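Local coordinates for reticulocyte-binding protein 2a (Plasmodium vivax, PDB 4Z8N) that probably helps merozoites enter red blood cells by attaching to the erythrocyte surface, here represented by its erythrocyte-binding domain, at residues A[29-34]-A[124-129]; A[131-136]-A[252-257]; A[183-188]-A[206-211]; A[198-203]-A[288-293]. All blocks are in the same frame, centred on the assembly; numbering follows the deposited sequence.

Interaction 1 of 4, residues A[29-34]-A[124-129]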
loop_
_atom_site.group_PDB
_atom_site.type_symbol
_atom_site.label_atom_id
_atom_site.label_comp_id
_atom_site.label_asym_id
_atom_site.label_seq_id
_atom_site.Cartn_x
_atom_site.Cartn_y
_atom_site.Cartn_z
ATOM N N ASN A 29 -3.193 8.317 -8.456
ATOM C CA ASN A 29 -1.964 7.970 -9.145
ATOM C C ASN A 29 -2.221 7.845 -10.643
ATOM O O ASN A 29 -1.426 8.293 -11.467
ATOM C CB ASN A 29 -1.395 6.664 -8.592
ATOM C CG ASN A 29 0.096 6.539 -8.814
ATOM O OD1 ASN A 29 0.565 6.502 -9.950
ATOM N ND2 ASN A 29 0.850 6.461 -7.725
ATOM N N TYR A 30 -3.352 7.236 -10.979
ATOM C CA TYR A 30 -3.758 7.052 -12.365
ATOM C C TYR A 30 -3.978 8.390 -13.075
ATOM O O TYR A 30 -3.546 8.577 -14.214
ATOM C CB TYR A 30 -5.027 6.195 -12.426
ATOM C CG TYR A 30 -5.680 6.137 -13.789
ATOM C CD1 TYR A 30 -5.178 5.311 -14.785
ATOM C CD2 TYR A 30 -6.806 6.900 -14.074
ATOM C CE1 TYR A 30 -5.770 5.251 -16.029
ATOM C CE2 TYR A 30 -7.408 6.847 -15.319
ATOM C CZ TYR A 30 -6.884 6.021 -16.290
ATOM O OH TYR A 30 -7.475 5.960 -17.528
ATOM N N PHE A 31 -4.641 9.323 -12.397
ATOM C CA PHE A 31 -4.927 10.628 -12.984
ATOM C C PHE A 31 -3.642 11.406 -13.255
ATOM O O PHE A 31 -3.565 12.181 -14.211
ATOM C CB PHE A 31 -5.855 11.435 -12.072
ATOM C CG PHE A 31 -7.218 10.826 -11.904
ATOM C CD1 PHE A 31 -7.806 10.112 -12.936
ATOM C CD2 PHE A 31 -7.907 10.958 -10.708
ATOM C CE1 PHE A 31 -9.062 9.547 -12.785
ATOM C CE2 PHE A 31 -9.163 10.393 -10.549
ATOM C CZ PHE A 31 -9.741 9.688 -11.589
ATOM N N ALA A 32 -2.634 11.194 -12.413
ATOM C CA ALA A 32 -1.335 11.829 -12.601
ATOM C C ALA A 32 -0.621 11.243 -13.815
ATOM O O ALA A 32 0.068 11.957 -14.541
ATOM C CB ALA A 32 -0.477 11.672 -11.350
ATOM N N GLU A 33 -0.797 9.943 -14.033
ATOM C CA GLU A 33 -0.184 9.261 -15.172
ATOM C C GLU A 33 -0.768 9.733 -16.497
ATOM O O GLU A 33 -0.033 9.966 -17.456
ATOM C CB GLU A 33 -0.347 7.744 -15.046
ATOM C CG GLU A 33 0.505 7.131 -13.953
ATOM C CD GLU A 33 1.984 7.395 -14.160
ATOM O OE1 GLU A 33 2.443 7.334 -15.321
ATOM O OE2 GLU A 33 2.684 7.676 -13.166
ATOM N N ILE A 34 -2.091 9.866 -16.545
ATOM C CA ILE A 34 -2.775 10.347 -17.740
ATOM C C ILE A 34 -2.290 11.747 -18.108
ATOM O O ILE A 34 -2.158 12.081 -19.288
ATOM C CB ILE A 34 -4.307 10.362 -17.545
ATOM C CG1 ILE A 34 -4.839 8.935 -17.417
ATOM C CG2 ILE A 34 -5.003 11.053 -18.710
ATOM C CD1 ILE A 34 -4.617 8.095 -18.656
ATOM N N ASP A 124 -16.546 7.988 -5.474
ATOM C CA ASP A 124 -17.564 8.477 -6.399
ATOM C C ASP A 124 -17.056 9.653 -7.227
ATOM O O ASP A 124 -17.282 9.715 -8.432
ATOM C CB ASP A 124 -18.830 8.882 -5.641
ATOM C CG ASP A 124 -19.596 7.687 -5.102
ATOM O OD1 ASP A 124 -19.124 6.544 -5.284
ATOM O OD2 ASP A 124 -20.670 7.891 -4.494
ATOM N N ARG A 125 -16.362 10.579 -6.574
ATOM C CA ARG A 125 -15.832 11.753 -7.257
ATOM C C ARG A 125 -14.722 11.384 -8.229
ATOM O O ARG A 125 -14.613 11.968 -9.305
ATOM C CB ARG A 125 -15.317 12.775 -6.248
ATOM C CG ARG A 125 -16.390 13.348 -5.350
ATOM C CD ARG A 125 -15.771 14.290 -4.349
ATOM N NE ARG A 125 -15.181 15.451 -5.008
ATOM C CZ ARG A 125 -14.426 16.353 -4.392
ATOM N NH1 ARG A 125 -14.152 16.212 -3.106
ATOM N NH2 ARG A 125 -13.931 17.384 -5.063
ATOM N N MET A 126 -13.894 10.417 -7.842
ATOM C CA MET A 126 -12.844 9.920 -8.723
ATOM C C MET A 126 -13.469 9.245 -9.937
ATOM O O MET A 126 -12.979 9.378 -11.057
ATOM C CB MET A 126 -11.925 8.947 -7.982
ATOM C CG MET A 126 -11.221 9.559 -6.786
ATOM S SD MET A 126 -10.403 8.335 -5.737
ATOM C CE MET A 126 -10.118 9.314 -4.266
ATOM N N SER A 127 -14.562 8.527 -9.702
ATOM C CA SER A 127 -15.278 7.849 -10.772
ATOM C C SER A 127 -15.880 8.866 -11.739
ATOM O O SER A 127 -15.857 8.670 -12.954
ATOM C CB SER A 127 -16.370 6.947 -10.194
ATOM O OG SER A 127 -17.066 6.270 -11.224
ATOM N N LYS A 128 -16.406 9.955 -11.187
ATOM C CA LYS A 128 -17.005 11.018 -11.989
ATOM C C LYS A 128 -15.971 11.702 -12.877
ATOM O O LYS A 128 -16.241 11.989 -14.043
ATOM C CB LYS A 128 -17.684 12.049 -11.085
ATOM C CG LYS A 128 -19.106 11.683 -10.687
ATOM C CD LYS A 128 -19.556 12.471 -9.468
ATOM C CE LYS A 128 -20.321 11.587 -8.495
ATOM N NZ LYS A 128 -20.019 11.929 -7.075
ATOM N N PHE A 129 -14.789 11.960 -12.328
ATOM C CA PHE A 129 -13.715 12.572 -13.106
ATOM C C PHE A 129 -13.183 11.611 -14.164
ATOM O O PHE A 129 -12.814 12.032 -15.261
ATOM C CB PHE A 129 -12.572 13.031 -12.201
ATOM C CG PHE A 129 -11.434 13.674 -12.948
ATOM C CD1 PHE A 129 -11.534 14.984 -13.396
ATOM C CD2 PHE A 129 -10.265 12.972 -13.200
ATOM C CE1 PHE A 129 -10.491 15.580 -14.084
ATOM C CE2 PHE A 129 -9.217 13.563 -13.890
ATOM C CZ PHE A 129 -9.331 14.868 -14.330
#

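Interaction 2 of 4, residues A[131-136]-A[252-257]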
loop_
_atom_site.group_PDB
_atom_site.type_symbol
_atom_site.label_atom_id
_atom_site.label_comp_id
_atom_site.label_asym_id
_atom_site.label_seq_id
_atom_site.Cartn_x
_atom_site.Cartn_y
_atom_site.Cartn_z
ATOM N N GLU A 131 -14.881 9.393 -15.816
ATOM C CA GLU A 131 -15.811 9.417 -16.938
ATOM C C GLU A 131 -15.593 10.682 -17.762
ATOM O O GLU A 131 -15.756 10.679 -18.982
ATOM C CB GLU A 131 -17.263 9.330 -16.454
ATOM C CG GLU A 131 -18.293 9.369 -17.580
ATOM C CD GLU A 131 -19.642 8.788 -17.183
ATOM O OE1 GLU A 131 -20.489 9.549 -16.670
ATOM O OE2 GLU A 131 -19.858 7.574 -17.388
ATOM N N LYS A 132 -15.206 11.757 -17.085
ATOM C CA LYS A 132 -14.967 13.033 -17.745
ATOM C C LYS A 132 -13.746 12.952 -18.658
ATOM O O LYS A 132 -13.688 13.624 -19.686
ATOM C CB LYS A 132 -14.789 14.147 -16.709
ATOM C CG LYS A 132 -14.845 15.551 -17.288
ATOM C CD LYS A 132 -15.067 16.589 -16.198
ATOM C CE LYS A 132 -15.373 17.953 -16.796
ATOM N NZ LYS A 132 -15.833 18.924 -15.765
ATOM N N ILE A 133 -12.780 12.121 -18.278
ATOM C CA ILE A 133 -11.573 11.928 -19.075
ATOM C C ILE A 133 -11.906 11.385 -20.465
ATOM O O ILE A 133 -11.313 11.802 -21.460
ATOM C CB ILE A 133 -10.581 10.971 -18.374
ATOM C CG1 ILE A 133 -10.168 11.533 -17.011
ATOM C CG2 ILE A 133 -9.345 10.744 -19.234
ATOM C CD1 ILE A 133 -9.099 10.719 -16.309
ATOM N N TYR A 134 -12.868 10.466 -20.525
ATOM C CA TYR A 134 -13.282 9.860 -21.790
ATOM C C TYR A 134 -13.731 10.897 -22.816
ATOM O O TYR A 134 -13.417 10.783 -24.001
ATOM C CB TYR A 134 -14.410 8.852 -21.557
ATOM C CG TYR A 134 -13.943 7.482 -21.116
ATOM C CD1 TYR A 134 -13.690 7.210 -19.776
ATOM C CD2 TYR A 134 -13.764 6.459 -22.039
ATOM C CE1 TYR A 134 -13.267 5.959 -19.369
ATOM C CE2 TYR A 134 -13.342 5.204 -21.641
ATOM C CZ TYR A 134 -13.096 4.960 -20.304
ATOM O OH TYR A 134 -12.674 3.714 -19.900
ATOM N N SER A 135 -14.468 11.905 -22.361
ATOM C CA SER A 135 -14.970 12.939 -23.259
ATOM C C SER A 135 -13.885 13.957 -23.599
ATOM O O SER A 135 -13.920 14.579 -24.659
ATOM C CB SER A 135 -16.182 13.646 -22.645
ATOM O OG SER A 135 -15.809 14.407 -21.510
ATOM N N ILE A 136 -12.924 14.123 -22.697
ATOM C CA ILE A 136 -11.814 15.042 -22.927
ATOM C C ILE A 136 -10.940 14.541 -24.074
ATOM O O ILE A 136 -10.423 15.329 -24.868
ATOM C CB ILE A 136 -10.962 15.226 -21.653
ATOM C CG1 ILE A 136 -11.769 15.962 -20.583
ATOM C CG2 ILE A 136 -9.686 15.999 -21.951
ATOM C CD1 ILE A 136 -10.984 16.248 -19.325
ATOM N N LEU A 252 -6.804 1.601 -24.965
ATOM C CA LEU A 252 -5.389 1.243 -24.960
ATOM C C LEU A 252 -4.616 2.177 -24.034
ATOM O O LEU A 252 -3.789 1.730 -23.236
ATOM C CB LEU A 252 -4.809 1.291 -26.377
ATOM C CG LEU A 252 -4.996 0.043 -27.243
ATOM C CD1 LEU A 252 -4.338 0.227 -28.600
ATOM C CD2 LEU A 252 -4.437 -1.188 -26.542
ATOM N N TYR A 253 -4.901 3.472 -24.143
ATOM C CA TYR A 253 -4.298 4.471 -23.269
ATOM C C TYR A 253 -4.622 4.182 -21.806
ATOM O O TYR A 253 -3.730 4.109 -20.961
ATOM C CB TYR A 253 -4.789 5.880 -23.622
ATOM C CG TYR A 253 -4.164 6.516 -24.848
ATOM C CD1 TYR A 253 -3.434 5.766 -25.762
ATOM C CD2 TYR A 253 -4.303 7.880 -25.083
ATOM C CE1 TYR A 253 -2.865 6.360 -26.881
ATOM C CE2 TYR A 253 -3.740 8.481 -26.196
ATOM C CZ TYR A 253 -3.022 7.719 -27.091
ATOM O OH TYR A 253 -2.464 8.323 -28.195
ATOM N N PHE A 254 -5.909 4.014 -21.523
ATOM C CA PHE A 254 -6.392 3.892 -20.153
ATOM C C PHE A 254 -5.941 2.591 -19.495
ATOM O O PHE A 254 -5.589 2.578 -18.318
ATOM C CB PHE A 254 -7.919 3.996 -20.118
ATOM C CG PHE A 254 -8.449 5.344 -20.537
ATOM C CD1 PHE A 254 -7.612 6.447 -20.610
ATOM C CD2 PHE A 254 -9.787 5.504 -20.857
ATOM C CE1 PHE A 254 -8.099 7.684 -20.996
ATOM C CE2 PHE A 254 -10.281 6.740 -21.244
ATOM C CZ PHE A 254 -9.435 7.830 -21.313
ATOM N N ASP A 255 -5.956 1.500 -20.254
ATOM C CA ASP A 255 -5.501 0.212 -19.740
ATOM C C ASP A 255 -4.023 0.259 -19.368
ATOM O O ASP A 255 -3.622 -0.254 -18.326
ATOM C CB ASP A 255 -5.750 -0.896 -20.765
ATOM C CG ASP A 255 -7.212 -1.303 -20.844
ATOM O OD1 ASP A 255 -8.054 -0.635 -20.207
ATOM O OD2 ASP A 255 -7.520 -2.285 -21.551
ATOM N N SER A 256 -3.222 0.882 -20.226
ATOM C CA SER A 256 -1.786 1.009 -20.001
ATOM C C SER A 256 -1.484 1.805 -18.742
ATOM O O SER A 256 -0.699 1.376 -17.897
ATOM C CB SER A 256 -1.113 1.676 -21.201
ATOM O OG SER A 256 -1.294 0.906 -22.370
ATOM N N ALA A 257 -2.108 2.972 -18.632
ATOM C CA ALA A 257 -1.872 3.864 -17.507
ATOM C C ALA A 257 -2.358 3.242 -16.203
ATOM O O ALA A 257 -1.729 3.410 -15.160
ATOM C CB ALA A 257 -2.550 5.204 -17.743
#

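Interaction 3 of 4, residues A[183-188]-A[206-211]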
loop_
_atom_site.group_PDB
_atom_site.type_symbol
_atom_site.label_atom_id
_atom_site.label_comp_id
_atom_site.label_asym_id
_atom_site.label_seq_id
_atom_site.Cartn_x
_atom_site.Cartn_y
_atom_site.Cartn_z
ATOM N N LEU A 183 6.559 -20.524 12.724
ATOM C CA LEU A 183 7.305 -21.419 13.597
ATOM C C LEU A 183 7.424 -20.805 14.987
ATOM O O LEU A 183 7.239 -21.488 15.993
ATOM C CB LEU A 183 8.691 -21.707 13.018
ATOM C CG LEU A 183 9.721 -22.340 13.955
ATOM C CD1 LEU A 183 9.280 -23.730 14.395
ATOM C CD2 LEU A 183 11.087 -22.398 13.282
ATOM N N GLY A 184 7.735 -19.511 15.029
ATOM C CA GLY A 184 7.822 -18.776 16.280
ATOM C C GLY A 184 6.529 -18.825 17.077
ATOM O O GLY A 184 6.553 -18.996 18.295
ATOM N N VAL A 185 5.399 -18.676 16.387
ATOM C CA VAL A 185 4.082 -18.725 17.029
ATOM C C VAL A 185 3.832 -20.088 17.656
ATOM O O VAL A 185 3.435 -20.184 18.816
ATOM C CB VAL A 185 2.952 -18.383 16.032
ATOM C CG1 VAL A 185 1.594 -18.657 16.650
ATOM C CG2 VAL A 185 3.051 -16.918 15.583
ATOM N N THR A 186 4.088 -21.136 16.885
ATOM C CA THR A 186 3.932 -22.502 17.362
ATOM C C THR A 186 4.832 -22.768 18.565
ATOM O O THR A 186 4.408 -23.366 19.553
ATOM C CB THR A 186 4.251 -23.510 16.249
ATOM O OG1 THR A 186 3.317 -23.343 15.175
ATOM C CG2 THR A 186 4.171 -24.932 16.778
ATOM N N LEU A 187 6.076 -22.313 18.473
ATOM C CA LEU A 187 7.030 -22.445 19.567
ATOM C C LEU A 187 6.526 -21.779 20.850
ATOM O O LEU A 187 6.644 -22.344 21.940
ATOM C CB LEU A 187 8.378 -21.850 19.158
ATOM C CG LEU A 187 9.454 -21.790 20.242
ATOM C CD1 LEU A 187 9.863 -23.190 20.676
ATOM C CD2 LEU A 187 10.655 -20.997 19.754
ATOM N N MET A 188 5.955 -20.584 20.715
ATOM C CA MET A 188 5.464 -19.836 21.870
ATOM C C MET A 188 4.245 -20.501 22.512
ATOM O O MET A 188 3.997 -20.324 23.705
ATOM C CB MET A 188 5.131 -18.394 21.478
ATOM C CG MET A 188 6.351 -17.539 21.166
ATOM S SD MET A 188 7.579 -17.512 22.493
ATOM C CE MET A 188 6.652 -16.716 23.804
ATOM N N PHE A 206 2.822 -10.296 20.766
ATOM C CA PHE A 206 2.336 -9.112 20.043
ATOM C C PHE A 206 3.165 -8.759 18.796
ATOM O O PHE A 206 2.620 -8.438 17.731
ATOM C CB PHE A 206 2.310 -7.916 20.987
ATOM C CG PHE A 206 2.058 -6.606 20.305
ATOM C CD1 PHE A 206 0.787 -6.273 19.869
ATOM C CD2 PHE A 206 3.088 -5.697 20.120
ATOM C CE1 PHE A 206 0.549 -5.069 19.256
ATOM C CE2 PHE A 206 2.855 -4.490 19.508
ATOM C CZ PHE A 206 1.584 -4.174 19.074
ATOM N N LEU A 207 4.485 -8.794 18.953
ATOM C CA LEU A 207 5.417 -8.460 17.876
ATOM C C LEU A 207 5.363 -9.459 16.714
ATOM O O LEU A 207 5.321 -9.054 15.557
ATOM C CB LEU A 207 6.839 -8.372 18.425
ATOM C CG LEU A 207 7.890 -7.802 17.477
ATOM C CD1 LEU A 207 7.391 -6.531 16.817
ATOM C CD2 LEU A 207 9.153 -7.530 18.244
ATOM N N GLN A 208 5.196 -10.742 17.027
ATOM C CA GLN A 208 4.955 -11.781 16.036
ATOM C C GLN A 208 3.672 -11.522 15.282
ATOM O O GLN A 208 3.616 -11.702 14.102
ATOM C CB GLN A 208 4.890 -13.188 16.636
ATOM C CG GLN A 208 6.215 -13.810 16.987
ATOM C CD GLN A 208 6.115 -15.091 17.789
ATOM O OE1 GLN A 208 7.093 -15.731 18.025
ATOM N NE2 GLN A 208 4.945 -15.442 18.207
ATOM N N GLU A 209 2.633 -11.115 15.984
ATOM C CA GLU A 209 1.358 -10.892 15.296
ATOM C C GLU A 209 1.389 -9.684 14.360
ATOM O O GLU A 209 0.855 -9.742 13.251
ATOM C CB GLU A 209 0.215 -10.722 16.298
ATOM C CG GLU A 209 -1.190 -10.748 15.672
ATOM C CD GLU A 209 -2.274 -11.046 16.695
ATOM O OE1 GLU A 209 -1.911 -11.384 17.841
ATOM O OE2 GLU A 209 -3.478 -10.938 16.365
ATOM N N GLU A 210 1.998 -8.586 14.797
ATOM C CA GLU A 210 2.031 -7.398 13.954
ATOM C C GLU A 210 3.017 -7.585 12.801
ATOM O O GLU A 210 2.859 -6.976 11.747
ATOM C CB GLU A 210 2.354 -6.139 14.779
ATOM C CG GLU A 210 3.736 -6.071 15.403
ATOM C CD GLU A 210 3.968 -4.755 16.142
ATOM O OE1 GLU A 210 3.320 -3.743 15.795
ATOM O OE2 GLU A 210 4.795 -4.730 17.078
ATOM N N MET A 211 4.011 -8.448 12.978
ATOM C CA MET A 211 4.905 -8.766 11.869
ATOM C C MET A 211 4.172 -9.583 10.810
ATOM O O MET A 211 4.381 -9.383 9.613
ATOM C CB MET A 211 6.148 -9.509 12.358
ATOM C CG MET A 211 7.176 -8.591 12.990
ATOM S SD MET A 211 8.706 -9.417 13.455
ATOM C CE MET A 211 9.445 -9.707 11.846
#

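Interaction 4 of 4, residues A[198-203]-A[288-293]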
loop_
_atom_site.group_PDB
_atom_site.type_symbol
_atom_site.label_atom_id
_atom_site.label_comp_id
_atom_site.label_asym_id
_atom_site.label_seq_id
_atom_site.Cartn_x
_atom_site.Cartn_y
_atom_site.Cartn_z
ATOM N N ASN A 198 4.392 -13.741 31.262
ATOM C CA ASN A 198 5.007 -12.476 31.652
ATOM C C ASN A 198 4.972 -11.492 30.487
ATOM O O ASN A 198 4.554 -11.849 29.386
ATOM C CB ASN A 198 6.445 -12.692 32.132
ATOM C CG ASN A 198 7.291 -13.458 31.131
ATOM O OD1 ASN A 198 7.705 -12.917 30.105
ATOM N ND2 ASN A 198 7.561 -14.723 31.430
ATOM N N VAL A 199 5.413 -10.259 30.725
ATOM C CA VAL A 199 5.327 -9.216 29.703
ATOM C C VAL A 199 6.249 -9.485 28.510
ATOM O O VAL A 199 5.943 -9.086 27.386
ATOM C CB VAL A 199 5.645 -7.819 30.287
ATOM C CG1 VAL A 199 4.540 -7.380 31.237
ATOM C CG2 VAL A 199 6.998 -7.815 30.987
ATOM N N THR A 200 7.368 -10.162 28.751
ATOM C CA THR A 200 8.280 -10.523 27.668
ATOM C C THR A 200 7.608 -11.507 26.713
ATOM O O THR A 200 7.691 -11.359 25.494
ATOM C CB THR A 200 9.591 -11.132 28.201
ATOM O OG1 THR A 200 10.283 -10.158 28.990
ATOM C CG2 THR A 200 10.489 -11.575 27.048
ATOM N N ILE A 201 6.936 -12.506 27.276
ATOM C CA ILE A 201 6.175 -13.461 26.478
ATOM C C ILE A 201 5.058 -12.751 25.718
ATOM O O ILE A 201 4.852 -12.992 24.528
ATOM C CB ILE A 201 5.576 -14.581 27.358
ATOM C CG1 ILE A 201 6.688 -15.502 27.869
ATOM C CG2 ILE A 201 4.532 -15.383 26.587
ATOM C CD1 ILE A 201 6.196 -16.628 28.763
ATOM N N SER A 202 4.349 -11.867 26.413
ATOM C CA SER A 202 3.260 -11.112 25.807
ATOM C C SER A 202 3.763 -10.237 24.663
ATOM O O SER A 202 3.101 -10.111 23.634
ATOM C CB SER A 202 2.555 -10.256 26.858
ATOM O OG SER A 202 2.023 -11.061 27.895
ATOM N N ALA A 203 4.942 -9.646 24.840
ATOM C CA ALA A 203 5.529 -8.777 23.820
ATOM C C ALA A 203 5.923 -9.543 22.552
ATOM O O ALA A 203 5.743 -9.054 21.439
ATOM C CB ALA A 203 6.741 -8.043 24.393
ATOM N N TYR A 288 13.384 -12.653 22.132
ATOM C CA TYR A 288 13.668 -14.081 22.264
ATOM C C TYR A 288 14.819 -14.328 23.239
ATOM O O TYR A 288 14.736 -15.210 24.093
ATOM C CB TYR A 288 14.009 -14.698 20.906
ATOM C CG TYR A 288 12.822 -14.981 20.008
ATOM C CD1 TYR A 288 11.598 -15.377 20.532
ATOM C CD2 TYR A 288 12.936 -14.863 18.630
ATOM C CE1 TYR A 288 10.518 -15.642 19.704
ATOM C CE2 TYR A 288 11.866 -15.126 17.796
ATOM C CZ TYR A 288 10.660 -15.513 18.335
ATOM O OH TYR A 288 9.598 -15.770 17.497
ATOM N N ASN A 289 15.889 -13.549 23.102
ATOM C CA ASN A 289 17.053 -13.690 23.973
ATOM C C ASN A 289 16.751 -13.326 25.422
ATOM O O ASN A 289 17.302 -13.922 26.348
ATOM C CB ASN A 289 18.212 -12.835 23.455
ATOM C CG ASN A 289 19.024 -13.544 22.390
ATOM O OD1 ASN A 289 19.830 -14.425 22.693
ATOM N ND2 ASN A 289 18.818 -13.164 21.138
ATOM N N LYS A 290 15.881 -12.343 25.613
ATOM C CA LYS A 290 15.460 -11.948 26.950
ATOM C C LYS A 290 14.703 -13.093 27.617
ATOM O O LYS A 290 14.907 -13.383 28.796
ATOM C CB LYS A 290 14.592 -10.687 26.889
ATOM C CG LYS A 290 13.960 -10.280 28.211
ATOM C CD LYS A 290 14.978 -9.684 29.168
ATOM C CE LYS A 290 14.296 -9.160 30.420
ATOM N NZ LYS A 290 15.261 -8.530 31.359
ATOM N N LEU A 291 13.841 -13.752 26.846
ATOM C CA LEU A 291 13.038 -14.859 27.357
ATOM C C LEU A 291 13.907 -16.054 27.740
ATOM O O LEU A 291 13.582 -16.792 28.672
ATOM C CB LEU A 291 11.988 -15.282 26.324
ATOM C CG LEU A 291 11.018 -16.377 26.775
ATOM C CD1 LEU A 291 10.376 -16.006 28.106
ATOM C CD2 LEU A 291 9.954 -16.635 25.722
ATOM N N ILE A 292 15.010 -16.238 27.018
ATOM C CA ILE A 292 15.944 -17.324 27.302
ATOM C C ILE A 292 16.475 -17.237 28.734
ATOM O O ILE A 292 16.611 -18.254 29.415
ATOM C CB ILE A 292 17.128 -17.324 26.308
ATOM C CG1 ILE A 292 16.644 -17.698 24.907
ATOM C CG2 ILE A 292 18.208 -18.295 26.749
ATOM C CD1 ILE A 292 17.739 -17.706 23.862
ATOM N N THR A 293 16.744 -16.017 29.195
ATOM C CA THR A 293 17.248 -15.804 30.550
ATOM C C THR A 293 16.231 -16.246 31.599
ATOM O O THR A 293 16.601 -16.765 32.652
ATOM C CB THR A 293 17.615 -14.326 30.801
ATOM O OG1 THR A 293 16.428 -13.524 30.795
ATOM C CG2 THR A 293 18.574 -13.825 29.729
#

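Interaction 1 of 4, residues A[29-34]-A[124-129]
Phe31 reaches from helix 26-37 to helix 119-136, where its ring lies against Phe129 and the backbone of Met126. Its CB leads toward the other helix, and CG sits beside the backbone N (chi1 -64°). From CG outward the ring turns one face to Phe129: all six ring carbons lie beneath Phe129 CD2, with Phe31 CE1 3.7 Å from that atom, and Phe31 CD1 lies 3.8 Å from Phe129 CE2. Two of the six meet Met126 as well. Phe31 CE2 lies 4.0 Å from Met126 CB, and Phe31 CZ reaches Met126 O at 3.3 Å, close to the plane of the ring.

Phe129 CD2 stands 3.5 Å above the Phe31 ring plane and over its centre. With the planes at 80° and centroids 4.8 Å apart, this is a T-shaped stack in which Phe129 supplies the edge. CG of Phe129 is anti to its backbone N (chi1 -180°), which carries the ring toward helix 26-37. The extended end of Met126 leads away, leaving its CB and carbonyl to do the touching. Ser55 and Val56 of helix 42-69 also pack on Phe129. Such edge-to-face aromatic packing at a buried helix-helix interface belongs to the hydrophobic core of this predominantly helical erythrocyte-binding domain.

Interaction 2 of 4, residues A[131-136]-A[252-257]
Phe254, on helix 246-297, has more surface buried here than any other residue, and it divides its ring between Tyr134 and Ile133 of helix 119-136. Its CB points toward that helix, and CG lies beside the backbone N (chi1 -65°), which pushes the ring into the gap between the two backbones.

The main partner is Tyr134. Phe254 CE2 stands 3.3 Å above the plane of the tyrosine ring and over its centre, roughly equidistant from the ring carbons, as expected of an edge directed at a face. The planes meet at 75° and the centroids are 4.6 Å apart, so the pair is T-shaped with Phe254 giving the edge. The next carbon of that edge, Phe254 CD2, shifts toward the phenol end, coming within 3.4 Å of Tyr134 CZ and 3.5 Å of Tyr134 OH.

Ile133 fills the other part of the contact with a single methyl. CG2, anti to the isoleucine backbone N, meets Phe254 CZ at 3.6 Å and Phe254 CE1 at 3.7 Å. Beyond these two segments, Tyr30 of helix 26-37 and Leu137 also pack on Phe254, and Lys250 NZ hydrogen-bonds to the carbonyl O of Tyr134, adding a polar tie between the same two helices.

Tyr134 is itself exposed, whereas Phe254 and Ile133 are buried. The chemistry is therefore that of an aromatic and aliphatic seam, held by ring C-H groups directed at a pi face and by dispersion, with a tyrosine covering it toward solvent.

Interaction 3 of 4, residues A[183-188]-A[206-211]
With CG set beside its own backbone N (chi1 -77°) and the chain extended beyond it (chi2 170°), Gln208 spans the gap from helix 199-237 and lays its carboxamide on the backbone of helix 168-194 at Gly184. Met188 starts the same way but bends at chi2 and chi3, so that CG borders the amide while the methyl end turns to Ile201 and Leu291. The amide carbon marks the fit, with Gln208 CD 3.8 Å from Gly184 C and 3.9 Å from Val185 N. Gly184 has no side chain, which leaves this part of the helix open to so near an approach. Val185 flanks the group through a methyl, CG2, that stands 4.2 Å from Gln208 CD, and the Met188 side chain crosses that of Gln208 obliquely.

The two helices run nearly antiparallel, at 152°, yet their segment axes approach no closer than 10.3 Å, so the long glutamine has room to bridge. The oxygen and nitrogen of this amide are probably interchanged in the model, and the assignment of its bonds is accordingly uncertain. What the contact buries is a polar amide, laid on glycine backbone and bordered by hydrocarbon, with the hydroxyl of Tyr288 from helix 246-297 nearby.

Interaction 4 of 4, residues A[198-203]-A[288-293]
Between Thr200 and Ile201 on one side and Lys290 and Leu291 on the other lies no stacked ring; the flat group bordering the contact is the carboxamide of Asn198, which takes the N-cap position of helix 199-237. Asn198 OD1 accepts a bond from Ile201 N at 3.0 Å, with the donor 40° out of the carbonyl plane and the N-H...O angle 158°. That capping bond ties the helix start beside the residues that touch helix 246-297.

Thr200 is the nearest to its neighbour in backbone terms, its CA 6.4 Å from Leu291 CA. Its methyl CG2, anti to the backbone N, lies 4.1 Å from Leu291 CB. The hydroxyl, on the other branch, passes 3.8 Å from Lys290 CG, where the two side chains cross at about a right angle; OG1 itself is hydrogen-bonded to Glu88 of helix 87-90. Lys290 contributes this aliphatic stem, while the amine end leads away.

Deeper in, Ile201 CG1 meets Leu291 CD1 at 3.7 Å, and Leu291 CD2 stands 4.1 Å from the same CG1. Met188 and Val191 of helix 168-194 pack on both Ile201 and Leu291. The helices cross nearly antiparallel, at 150°. Van der Waals contact thus carries the crossing, through the Thr200 methyl, the Ile201 and Leu291 branches and the methylene stem of Lys290, with polar groups of Asn198 and Thr200 engaged alongside rather than bridging the pair.

In the fold
Interactions 1 and 2 form one continuous core near one end of the elongated domain: their centres are 9 Å apart, both use helix 119-136, and Phe31 CD1 meets Ile133 CD1 at 3.7 Å. Interactions 3 and 4 are similarly joined on the other side of the chain's centre, 12 Å between centres, where Met188 CE touches Ile201 CG2 at 3.7 Å. The two groups never meet; the centres of interactions 2 and 4 are 55 Å apart, yet helix 246-297 serves both. The calcium site residue Glu120, without its metal in this chain, lies about 10 Å, side chain to side chain, from Met126 of interaction 1.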